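Local coordinates for protein MS5a (Brassica napus, PDB 6L77) that is a meiosis-related protein of cystatin-like fold whose exact role is unsettled, and which has been linked to a non-canonical enhancement of papain, at residues V68-D74 with C85-K91; Q75-I81 with S146-R152; D104-D110 with I207-T211. All blocks are in the same frame, centred on the assembly; numbering follows the deposited sequence.

Interaction 1: residues V68-D74 with C85-K91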
loop_
_atom_site.group_PDB
_atom_site.type_symbol
_atom_site.label_atom_id
_atom_site.label_comp_id
_atom_site.label_asym_id
_atom_site.label_seq_id
_atom_site.Cartn_x
_atom_site.Cartn_y
_atom_site.Cartn_z
ATOM N N VAL A 68 -21.942 -2.211 -0.674
ATOM C CA VAL A 68 -21.425 -1.216 -1.599
ATOM C C VAL A 68 -20.602 -0.207 -0.809
ATOM O O VAL A 68 -20.965 0.223 0.297
ATOM C CB VAL A 68 -22.563 -0.578 -2.423
ATOM C CG1 VAL A 68 -23.644 0.005 -1.527
ATOM C CG2 VAL A 68 -22.000 0.454 -3.409
ATOM N N PHE A 69 -19.472 0.160 -1.384
ATOM C CA PHE A 69 -18.365 0.778 -0.677
ATOM C C PHE A 69 -17.813 1.885 -1.566
ATOM O O PHE A 69 -17.713 1.696 -2.781
ATOM C CB PHE A 69 -17.314 -0.308 -0.408
ATOM C CG PHE A 69 -16.243 0.074 0.562
ATOM C CD1 PHE A 69 -16.406 -0.174 1.910
ATOM C CD2 PHE A 69 -15.048 0.622 0.117
ATOM C CE1 PHE A 69 -15.418 0.142 2.813
ATOM C CE2 PHE A 69 -14.040 0.951 1.008
ATOM C CZ PHE A 69 -14.222 0.706 2.364
ATOM N N GLU A 70 -17.471 3.032 -0.971
ATOM C CA GLU A 70 -16.902 4.161 -1.706
ATOM C C GLU A 70 -15.449 4.369 -1.283
ATOM O O GLU A 70 -15.138 4.328 -0.088
ATOM C CB GLU A 70 -17.728 5.421 -1.445
ATOM C CG GLU A 70 -17.168 6.691 -2.027
ATOM C CD GLU A 70 -18.112 7.861 -1.825
ATOM O OE1 GLU A 70 -18.935 7.804 -0.888
ATOM O OE2 GLU A 70 -18.040 8.828 -2.608
ATOM N N THR A 71 -14.557 4.552 -2.260
ATOM C CA THR A 71 -13.154 4.888 -2.001
ATOM C C THR A 71 -12.800 6.109 -2.836
ATOM O O THR A 71 -13.094 6.134 -4.034
ATOM C CB THR A 71 -12.204 3.721 -2.371
ATOM O OG1 THR A 71 -12.472 2.573 -1.546
ATOM C CG2 THR A 71 -10.752 4.120 -2.161
ATOM N N ASN A 72 -12.172 7.116 -2.220
ATOM C CA ASN A 72 -11.686 8.296 -2.942
ATOM C C ASN A 72 -10.176 8.406 -2.756
ATOM O O ASN A 72 -9.687 8.373 -1.623
ATOM C CB ASN A 72 -12.347 9.585 -2.444
ATOM C CG ASN A 72 -13.806 9.707 -2.864
ATOM O OD1 ASN A 72 -14.424 8.751 -3.350
ATOM N ND2 ASN A 72 -14.367 10.886 -2.660
ATOM N N VAL A 73 -9.447 8.541 -3.862
ATOM C CA VAL A 73 -7.986 8.640 -3.851
ATOM C C VAL A 73 -7.581 9.814 -4.726
ATOM O O VAL A 73 -8.079 9.944 -5.852
ATOM C CB VAL A 73 -7.307 7.352 -4.361
ATOM C CG1 VAL A 73 -5.814 7.609 -4.668
ATOM C CG2 VAL A 73 -7.444 6.227 -3.342
ATOM N N ASP A 74 -6.695 10.671 -4.212
ATOM C CA ASP A 74 -6.032 11.692 -5.020
ATOM C C ASP A 74 -4.637 11.199 -5.378
ATOM O O ASP A 74 -3.888 10.764 -4.501
ATOM C CB ASP A 74 -5.934 13.024 -4.279
ATOM C CG ASP A 74 -7.256 13.776 -4.248
ATOM O OD1 ASP A 74 -8.228 13.321 -4.881
ATOM O OD2 ASP A 74 -7.320 14.821 -3.578
ATOM N N CYS A 85 -5.441 8.337 0.169
ATOM C CA CYS A 85 -6.799 7.796 0.288
ATOM C C CYS A 85 -7.542 8.577 1.367
ATOM O O CYS A 85 -7.176 8.522 2.547
ATOM C CB CYS A 85 -6.775 6.300 0.611
ATOM S SG CYS A 85 -8.432 5.581 0.838
ATOM N N TYR A 86 -8.592 9.298 0.963
ATOM C CA TYR A 86 -9.328 10.204 1.844
ATOM C C TYR A 86 -10.614 9.612 2.395
ATOM O O TYR A 86 -11.023 9.962 3.503
ATOM C CB TYR A 86 -9.693 11.498 1.099
ATOM C CG TYR A 86 -8.520 12.388 0.803
ATOM C CD1 TYR A 86 -8.016 13.251 1.772
ATOM C CD2 TYR A 86 -7.920 12.383 -0.454
ATOM C CE1 TYR A 86 -6.939 14.085 1.506
ATOM C CE2 TYR A 86 -6.837 13.210 -0.728
ATOM C CZ TYR A 86 -6.354 14.061 0.257
ATOM O OH TYR A 86 -5.279 14.881 -0.017
ATOM N N ILE A 87 -11.273 8.761 1.627
ATOM C CA ILE A 87 -12.578 8.202 1.967
ATOM C C ILE A 87 -12.501 6.720 1.686
ATOM O O ILE A 87 -11.952 6.318 0.657
ATOM C CB ILE A 87 -13.710 8.837 1.123
ATOM C CG1 ILE A 87 -13.771 10.353 1.329
ATOM C CG2 ILE A 87 -15.055 8.155 1.395
ATOM C CD1 ILE A 87 -14.566 10.787 2.535
ATOM N N SER A 88 -13.068 5.901 2.578
ATOM C CA SER A 88 -13.111 4.460 2.325
ATOM C C SER A 88 -14.146 3.905 3.311
ATOM O O SER A 88 -13.828 3.659 4.473
ATOM C CB SER A 88 -11.754 3.800 2.509
ATOM O OG SER A 88 -11.300 3.927 3.857
ATOM N N ARG A 89 -15.384 3.763 2.849
ATOM C CA ARG A 89 -16.460 3.449 3.783
ATOM C C ARG A 89 -17.649 2.901 3.007
ATOM O O ARG A 89 -17.778 3.153 1.799
ATOM C CB ARG A 89 -16.884 4.698 4.566
ATOM C CG ARG A 89 -17.405 5.769 3.646
ATOM C CD ARG A 89 -17.698 7.068 4.347
ATOM N NE ARG A 89 -18.181 8.034 3.369
ATOM C CZ ARG A 89 -18.232 9.348 3.570
ATOM N NH1 ARG A 89 -17.829 9.863 4.728
ATOM N NH2 ARG A 89 -18.678 10.146 2.609
ATOM N N PRO A 90 -18.550 2.169 3.684
ATOM C CA PRO A 90 -19.826 1.786 3.059
ATOM C C PRO A 90 -20.593 3.005 2.578
ATOM O O PRO A 90 -20.654 4.039 3.251
ATOM C CB PRO A 90 -20.578 1.069 4.187
ATOM C CG PRO A 90 -19.473 0.545 5.088
ATOM C CD PRO A 90 -18.416 1.627 5.045
ATOM N N LYS A 91 -21.194 2.863 1.405
ATOM C CA LYS A 91 -21.879 3.953 0.728
ATOM C C LYS A 91 -23.361 3.891 1.060
ATOM O O LYS A 91 -23.960 2.811 1.053
ATOM C CB LYS A 91 -21.669 3.845 -0.783
ATOM C CG LYS A 91 -21.683 5.153 -1.518
ATOM C CD LYS A 91 -21.525 4.917 -3.009
ATOM C CE LYS A 91 -21.479 6.240 -3.773
ATOM N NZ LYS A 91 -21.620 6.015 -5.246
HETATM O O HOH W 1 -23.365 0.384 1.840
HETATM O O HOH W 2 -5.017 15.675 -2.570
#
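Phe-69 lays its ring against the backbone of the neighbouring strand. CG stands anti to the backbone N (chi1 -167°), and this turns the ring back over the peptide between Ser-88 and Arg-89. Arg-89 N sits over one ring face, off toward the rim, 3.3 Å from Phe-69 CZ. Pro-90 adds an apolar contact, with its CD 4.0 Å from Phe-69 CE1. Tyr-25 of helix 12-29 meets the same ring edge-to-face.

On the other sheet face, Asn-72 and Ile-87 run side by side and point the same way, their CB atoms 3.9 Å apart. The extended Lys-91 chain slants across Glu-70, bringing Lys-91 CG within 4.0 Å of Glu-70 CB. Its amine goes on to Thr-55 on strand 49-60. The Arg-89 guanidinium is near Glu-70, but beyond salt-bridge range.

At the far end, Asp-74 crosses Tyr-86 at about a right angle. Asp-74 OD2 comes within 3.3 Å of Tyr-86 CE2. One water joins that carboxylate oxygen to the Tyr-86 hydroxyl, which also bonds to the backbone of Phe-102.

Five backbone hydrogen bonds join the two segments. That from Glu-70 N to Arg-89 O is 2.8 Å long and nearly straight (175°). The pairing slips by one residue between Asn-72 and Val-73, a beta bulge. Val-73 and Cys-85 then pair on the side of Thr-71 and Ser-88, facing helix 12-29. This is an antiparallel beta hairpin with a bulge, one face packed on a helix as in cystatin-like folds.

Interaction 2: residues Q75-I81 with S146-R152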
loop_
_atom_site.group_PDB
_atom_site.type_symbol
_atom_site.label_atom_id
_atom_site.label_comp_id
_atom_site.label_asym_id
_atom_site.label_seq_id
_atom_site.Cartn_x
_atom_site.Cartn_y
_atom_site.Cartn_z
ATOM N N GLN A 75 -4.290 11.278 -6.657
ATOM C CA GLN A 75 -3.064 10.699 -7.187
ATOM C C GLN A 75 -2.170 11.814 -7.700
ATOM O O GLN A 75 -2.636 12.705 -8.416
ATOM C CB GLN A 75 -3.389 9.704 -8.309
ATOM C CG GLN A 75 -2.202 9.196 -9.112
ATOM C CD GLN A 75 -2.626 8.154 -10.150
ATOM O OE1 GLN A 75 -2.480 6.951 -9.935
ATOM N NE2 GLN A 75 -3.161 8.617 -11.272
ATOM N N ARG A 76 -0.889 11.772 -7.331
ATOM C CA ARG A 76 0.030 12.844 -7.682
ATOM C C ARG A 76 1.170 12.398 -8.582
ATOM O O ARG A 76 1.969 13.243 -8.996
ATOM C CB ARG A 76 0.609 13.498 -6.419
ATOM C CG ARG A 76 -0.415 14.245 -5.586
ATOM C CD ARG A 76 0.176 14.681 -4.246
ATOM N NE ARG A 76 0.426 13.549 -3.347
ATOM C CZ ARG A 76 -0.498 13.008 -2.562
ATOM N NH1 ARG A 76 -1.738 13.486 -2.573
ATOM N NH2 ARG A 76 -0.191 11.989 -1.771
ATOM N N SER A 77 1.294 11.107 -8.880
ATOM C CA SER A 77 2.326 10.665 -9.808
ATOM C C SER A 77 1.838 9.430 -10.548
ATOM O O SER A 77 1.011 8.670 -10.039
ATOM C CB SER A 77 3.656 10.360 -9.098
ATOM O OG SER A 77 4.611 9.877 -10.023
ATOM N N LEU A 78 2.352 9.258 -11.768
ATOM C CA LEU A 78 2.133 8.053 -12.559
ATOM C C LEU A 78 3.343 7.128 -12.576
ATOM O O LEU A 78 3.234 6.012 -13.086
ATOM C CB LEU A 78 1.784 8.409 -14.017
ATOM C CG LEU A 78 0.414 8.954 -14.418
ATOM C CD1 LEU A 78 -0.681 8.665 -13.395
ATOM C CD2 LEU A 78 0.520 10.434 -14.717
ATOM N N GLY A 79 4.486 7.561 -12.047
ATOM C CA GLY A 79 5.720 6.811 -12.203
ATOM C C GLY A 79 6.308 6.291 -10.910
ATOM O O GLY A 79 7.379 5.682 -10.903
ATOM N N GLN A 80 5.616 6.544 -9.806
ATOM C CA GLN A 80 6.012 6.064 -8.492
ATOM C C GLN A 80 4.796 6.214 -7.599
ATOM O O GLN A 80 3.847 6.923 -7.942
ATOM C CB GLN A 80 7.196 6.858 -7.924
ATOM C CG GLN A 80 6.779 8.217 -7.406
ATOM C CD GLN A 80 7.940 9.068 -6.962
ATOM O OE1 GLN A 80 8.484 9.845 -7.743
ATOM N NE2 GLN A 80 8.323 8.936 -5.698
ATOM N N ILE A 81 4.831 5.541 -6.446
ATOM C CA ILE A 81 3.734 5.682 -5.491
ATOM C C ILE A 81 3.697 7.114 -4.962
ATOM O O ILE A 81 4.688 7.613 -4.423
ATOM C CB ILE A 81 3.874 4.680 -4.346
ATOM C CG1 ILE A 81 3.663 3.256 -4.853
ATOM C CG2 ILE A 81 2.861 5.003 -3.263
ATOM C CD1 ILE A 81 3.708 2.217 -3.741
ATOM N N SER A 146 3.919 -0.797 -5.830
ATOM C CA SER A 146 5.257 -0.367 -6.226
ATOM C C SER A 146 5.661 -0.985 -7.557
ATOM O O SER A 146 6.190 -0.300 -8.442
ATOM C CB SER A 146 6.271 -0.742 -5.141
ATOM O OG SER A 146 5.938 -0.145 -3.901
ATOM N N PHE A 147 5.437 -2.293 -7.710
ATOM C CA PHE A 147 5.796 -2.965 -8.958
ATOM C C PHE A 147 5.014 -2.388 -10.135
ATOM O O PHE A 147 5.574 -2.168 -11.219
ATOM C CB PHE A 147 5.543 -4.471 -8.822
ATOM C CG PHE A 147 5.920 -5.262 -10.049
ATOM C CD1 PHE A 147 7.250 -5.389 -10.428
ATOM C CD2 PHE A 147 4.945 -5.867 -10.823
ATOM C CE1 PHE A 147 7.596 -6.105 -11.561
ATOM C CE2 PHE A 147 5.290 -6.592 -11.966
ATOM C CZ PHE A 147 6.610 -6.706 -12.328
ATOM N N PHE A 148 3.719 -2.132 -9.927
ATOM C CA PHE A 148 2.856 -1.562 -10.959
ATOM C C PHE A 148 3.378 -0.218 -11.442
ATOM O O PHE A 148 3.424 0.046 -12.656
ATOM C CB PHE A 148 1.437 -1.428 -10.397
ATOM C CG PHE A 148 0.514 -0.626 -11.259
ATOM C CD1 PHE A 148 0.054 -1.135 -12.468
ATOM C CD2 PHE A 148 0.086 0.629 -10.853
ATOM C CE1 PHE A 148 -0.811 -0.408 -13.260
ATOM C CE2 PHE A 148 -0.774 1.372 -11.647
ATOM C CZ PHE A 148 -1.224 0.853 -12.855
ATOM N N ASN A 149 3.791 0.643 -10.511
ATOM C CA ASN A 149 4.278 1.965 -10.885
ATOM C C ASN A 149 5.647 1.943 -11.548
ATOM O O ASN A 149 6.080 2.991 -12.046
ATOM C CB ASN A 149 4.319 2.887 -9.663
ATOM C CG ASN A 149 2.960 3.471 -9.330
ATOM O OD1 ASN A 149 2.495 4.394 -10.000
ATOM N ND2 ASN A 149 2.310 2.930 -8.297
ATOM N N ARG A 150 6.345 0.801 -11.574
ATOM C CA ARG A 150 7.577 0.749 -12.363
ATOM C C ARG A 150 7.285 0.906 -13.849
ATOM O O ARG A 150 8.032 1.583 -14.568
ATOM C CB ARG A 150 8.325 -0.558 -12.114
ATOM C CG ARG A 150 8.898 -0.704 -10.711
ATOM C CD ARG A 150 9.908 -1.832 -10.689
ATOM N NE ARG A 150 10.860 -1.672 -11.777
ATOM C CZ ARG A 150 12.018 -1.035 -11.660
ATOM N NH1 ARG A 150 12.374 -0.520 -10.490
ATOM N NH2 ARG A 150 12.817 -0.915 -12.713
ATOM N N ASP A 151 6.218 0.268 -14.331
ATOM C CA ASP A 151 5.810 0.411 -15.728
ATOM C C ASP A 151 4.347 -0.014 -15.795
ATOM O O ASP A 151 4.047 -1.211 -15.752
ATOM C CB ASP A 151 6.680 -0.417 -16.656
ATOM C CG ASP A 151 6.433 -0.100 -18.120
ATOM O OD1 ASP A 151 5.257 -0.073 -18.545
ATOM O OD2 ASP A 151 7.422 0.127 -18.850
ATOM N N ARG A 152 3.454 0.969 -15.869
ATOM C CA ARG A 152 2.031 0.681 -15.810
ATOM C C ARG A 152 1.494 0.093 -17.102
ATOM O O ARG A 152 0.344 -0.357 -17.127
ATOM C CB ARG A 152 1.272 1.953 -15.439
ATOM C CG ARG A 152 1.576 2.372 -14.020
ATOM C CD ARG A 152 1.436 3.832 -13.811
ATOM N NE ARG A 152 0.069 4.235 -13.545
ATOM C CZ ARG A 152 -0.354 4.787 -12.413
ATOM N NH1 ARG A 152 0.476 5.018 -11.414
ATOM N NH2 ARG A 152 -1.622 5.128 -12.300
#
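An ST turn in the loop joining strands 65-75 and 82-88 meets the C-terminal end of helix 138-150. Ser-77 OG accepts from Gly-79 N within this loop, and Arg-152, just past the helix, reaches over to it.

The Arg-152 chain bends at chi3 (84°). Its CG lies over the Phe-148 ring, off toward the rim, and the rim atom Phe-148 CE2 lies over the centre of one guanidinium face. Leu-78 CD1 covers the opposite face toward its rim, 3.8 Å from Arg-152 NH2. The guanidinium is thus covered on both faces, by a ring-rim carbon and by a leucine methyl. In its plane, Arg-152 NH2 gives a hydrogen bond to Gln-75 OE1 (3.1 Å, 163° at the hydrogen). The Gln-75 amide is turned 68° from the guanidinium, and the donor is tilted from the carbonyl plane. Gln-75 OE1 also bonds to Tyr-17 of helix 12-29, which fixes this oxygen from a second side chain. A weak bond of 3.4 Å links Arg-152 NH1 to Leu-78 O. With an alanine in place of Arg-152, Gln-75 OE1 would probably lose one of its donors, and a gap is likely to open between Phe-148 and Leu-78.

Asn-149 points toward the loop and packs on the Gln-80 backbone, with Asn-149 CB 3.8 Å from Gln-80 CA. Its ND2 donates to Ile-145 O in the helix. Ile-81 crosses Asn-149 at about a right angle, its CG1 3.7 Å from Asn-149 ND2. The tip of Ile-81, CD1, reaches Ser-146 OG at 3.3 Å. Ser-146 OG itself bonds to Tyr-142 O. The contact is a hairpin loop docked on a helix end, closed by an arginine held between Phe-148 and Leu-78.

Interaction 3: residues D104-D110 with I207-T211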
loop_
_atom_site.group_PDB
_atom_site.type_symbol
_atom_site.label_atom_id
_atom_site.label_comp_id
_atom_site.label_asym_id
_atom_site.label_seq_id
_atom_site.Cartn_x
_atom_site.Cartn_y
_atom_site.Cartn_z
ATOM N N ASP A 104 2.524 13.991 1.800
ATOM C CA ASP A 104 3.821 13.768 2.427
ATOM C C ASP A 104 4.866 14.439 1.556
ATOM O O ASP A 104 4.991 14.110 0.371
ATOM C CB ASP A 104 4.097 12.270 2.564
ATOM C CG ASP A 104 5.510 11.958 3.045
ATOM O OD1 ASP A 104 6.279 12.887 3.370
ATOM O OD2 ASP A 104 5.854 10.762 3.086
ATOM N N ALA A 105 5.610 15.375 2.136
ATOM C CA ALA A 105 6.579 16.139 1.376
ATOM C C ALA A 105 8.016 15.846 1.768
ATOM O O ALA A 105 8.926 16.508 1.256
ATOM C CB ALA A 105 6.298 17.639 1.527
ATOM N N LYS A 106 8.262 14.882 2.645
ATOM C CA LYS A 106 9.615 14.706 3.147
ATOM C C LYS A 106 10.317 13.570 2.408
ATOM O O LYS A 106 9.691 12.599 1.976
ATOM C CB LYS A 106 9.618 14.487 4.668
ATOM C CG LYS A 106 9.636 13.057 5.174
ATOM C CD LYS A 106 8.239 12.546 5.536
ATOM C CE LYS A 106 7.330 13.620 6.142
ATOM N NZ LYS A 106 5.876 13.287 5.917
ATOM N N ASP A 107 11.628 13.744 2.218
ATOM C CA ASP A 107 12.425 12.824 1.415
ATOM C C ASP A 107 12.308 11.394 1.936
ATOM O O ASP A 107 12.147 11.154 3.134
ATOM C CB ASP A 107 13.901 13.246 1.421
ATOM C CG ASP A 107 14.157 14.537 0.659
ATOM O OD1 ASP A 107 13.260 15.002 -0.078
ATOM O OD2 ASP A 107 15.268 15.087 0.797
ATOM N N LEU A 108 12.381 10.412 0.987
ATOM C CA LEU A 108 12.485 8.998 1.309
ATOM C C LEU A 108 13.949 8.586 1.408
ATOM O O LEU A 108 14.804 9.145 0.712
ATOM C CB LEU A 108 11.815 8.150 0.235
ATOM C CG LEU A 108 10.294 8.120 0.177
ATOM C CD1 LEU A 108 9.848 7.473 -1.124
ATOM C CD2 LEU A 108 9.748 7.360 1.365
ATOM N N PRO A 109 14.255 7.605 2.253
ATOM C CA PRO A 109 15.585 6.990 2.208
ATOM C C PRO A 109 15.800 6.290 0.874
ATOM O O PRO A 109 14.873 5.731 0.290
ATOM C CB PRO A 109 15.562 5.998 3.377
ATOM C CG PRO A 109 14.141 5.778 3.676
ATOM C CD PRO A 109 13.408 7.026 3.307
ATOM N N ASP A 110 17.036 6.330 0.380
ATOM C CA ASP A 110 17.314 5.775 -0.935
ATOM C C ASP A 110 17.887 4.366 -0.894
ATOM O O ASP A 110 18.078 3.762 -1.954
ATOM C CB ASP A 110 18.263 6.697 -1.712
ATOM C CG ASP A 110 19.620 6.818 -1.066
ATOM O OD1 ASP A 110 19.699 6.735 0.179
ATOM O OD2 ASP A 110 20.612 6.997 -1.807
ATOM N N ILE A 207 10.544 0.928 -1.433
ATOM C CA ILE A 207 10.564 1.697 -0.191
ATOM C C ILE A 207 9.304 2.548 -0.178
ATOM O O ILE A 207 9.073 3.319 -1.111
ATOM C CB ILE A 207 11.821 2.577 -0.079
ATOM C CG1 ILE A 207 13.082 1.707 -0.124
ATOM C CG2 ILE A 207 11.780 3.394 1.207
ATOM C CD1 ILE A 207 14.384 2.494 -0.128
ATOM N N VAL A 208 8.474 2.393 0.856
ATOM C CA VAL A 208 7.176 3.071 0.897
ATOM C C VAL A 208 6.960 3.670 2.278
ATOM O O VAL A 208 7.035 2.955 3.283
ATOM C CB VAL A 208 6.010 2.118 0.571
ATOM C CG1 VAL A 208 4.689 2.898 0.626
ATOM C CG2 VAL A 208 6.190 1.465 -0.785
ATOM N N ARG A 209 6.670 4.969 2.333
ATOM C CA ARG A 209 6.270 5.600 3.584
ATOM C C ARG A 209 4.752 5.735 3.627
ATOM O O ARG A 209 4.146 6.319 2.720
ATOM C CB ARG A 209 6.916 6.972 3.770
ATOM C CG ARG A 209 6.586 7.548 5.144
ATOM C CD ARG A 209 7.098 8.966 5.322
ATOM N NE ARG A 209 8.552 9.028 5.316
ATOM C CZ ARG A 209 9.282 9.568 4.342
ATOM N NH1 ARG A 209 8.696 10.121 3.281
ATOM N NH2 ARG A 209 10.607 9.575 4.440
ATOM N N ARG A 210 4.148 5.197 4.679
ATOM C CA ARG A 210 2.745 5.422 4.988
ATOM C C ARG A 210 2.651 6.465 6.095
ATOM O O ARG A 210 3.174 6.259 7.196
ATOM C CB ARG A 210 2.058 4.128 5.437
ATOM C CG ARG A 210 0.566 4.319 5.758
ATOM C CD ARG A 210 0.149 3.457 6.962
ATOM N NE ARG A 210 0.198 2.028 6.651
ATOM C CZ ARG A 210 0.319 1.058 7.557
ATOM N NH1 ARG A 210 0.421 1.355 8.848
ATOM N NH2 ARG A 210 0.338 -0.213 7.165
ATOM N N THR A 211 1.970 7.566 5.820
ATOM C CA THR A 211 1.680 8.537 6.860
ATOM C C THR A 211 0.171 8.626 7.014
ATOM O O THR A 211 -0.570 8.525 6.031
ATOM C CB THR A 211 2.303 9.906 6.545
ATOM O OG1 THR A 211 1.854 10.358 5.270
ATOM C CG2 THR A 211 3.804 9.773 6.497
HETATM O O HOH W 3 3.651 9.156 3.237
#
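Arg-209 on strand 201-212 reaches into the loop 104-110, where an Asx turn at Asp-104 opens a salt-bridge network. In the turn, Asp-104 OD1 accepts from Lys-106 N.

The charged bonds come first. Arg-209 NH1 donates to Asp-104 OD2 over 2.9 Å, using the syn lone pair of that oxygen. The bond lies in the guanidinium plane, although the carboxylate is turned 66° from it. Lys-106 NZ takes the other oxygen, Asp-104 OD1, at 2.6 Å from above the carboxylate plane. Lys-106 N meets the same oxygen nearly along its C-O axis, on the other side of the plane from NZ. Two basic groups therefore share one carboxylate, which would probably favour its charged form.

Backbone acceptors complete the grip. Arg-209 NH1 also bonds to Lys-106 O, from above that carbonyl plane, and Arg-209 NH2 bonds to Asp-107 O at 2.6 Å. Three acceptors from the loop thus hold the guanidinium against rotation. The chain starts outward with CG anti to the backbone N (chi1 -175°) and bends at chi3 to meet them.

Apolar atoms close both faces. Lys-106 CD lies over one guanidinium face, 3.3 Å from Arg-209 NH1. Leu-108 CD2 covers the opposite face, 3.5 Å from Arg-209 NH1, as the leucine and arginine chains slide past each other. Further along, Pro-109 crosses Ile-207 obliquely, its CG 4.2 Å from Ile-207 CG2. Both also touch Tyr-189 on strand 186-195, so the loop lies across neighbouring strands of the sheet.

Water contacts come last. One water touches Asp-104 OD2, Arg-209 O and Thr-211 OG1, and the last of these lies 3.0 Å away.

The three contacts are spread along one antiparallel sheet. Interactions 1 and 2 are neighbours in sequence, since 75-81 follows 68-74 directly and leads on to strand 82-88. Their centres are still about 20 Å apart. Interaction 1 closes before interaction 3 opens, and their centres are about 23 Å apart. Interaction 2 crosses both others along the chain. Its centre is about 14 Å from that of interaction 3. These two touch at Val-208, whose CG2 lies 3.5 Å from Ser-146 OG. Val-208 points away from the loop 104-110, so strand 201-212 carries that loop on one face and helix 138-150 on the other. Interaction 1 pairs two strands of the sheet; interactions 2 and 3 bring a helix end and a loop against it.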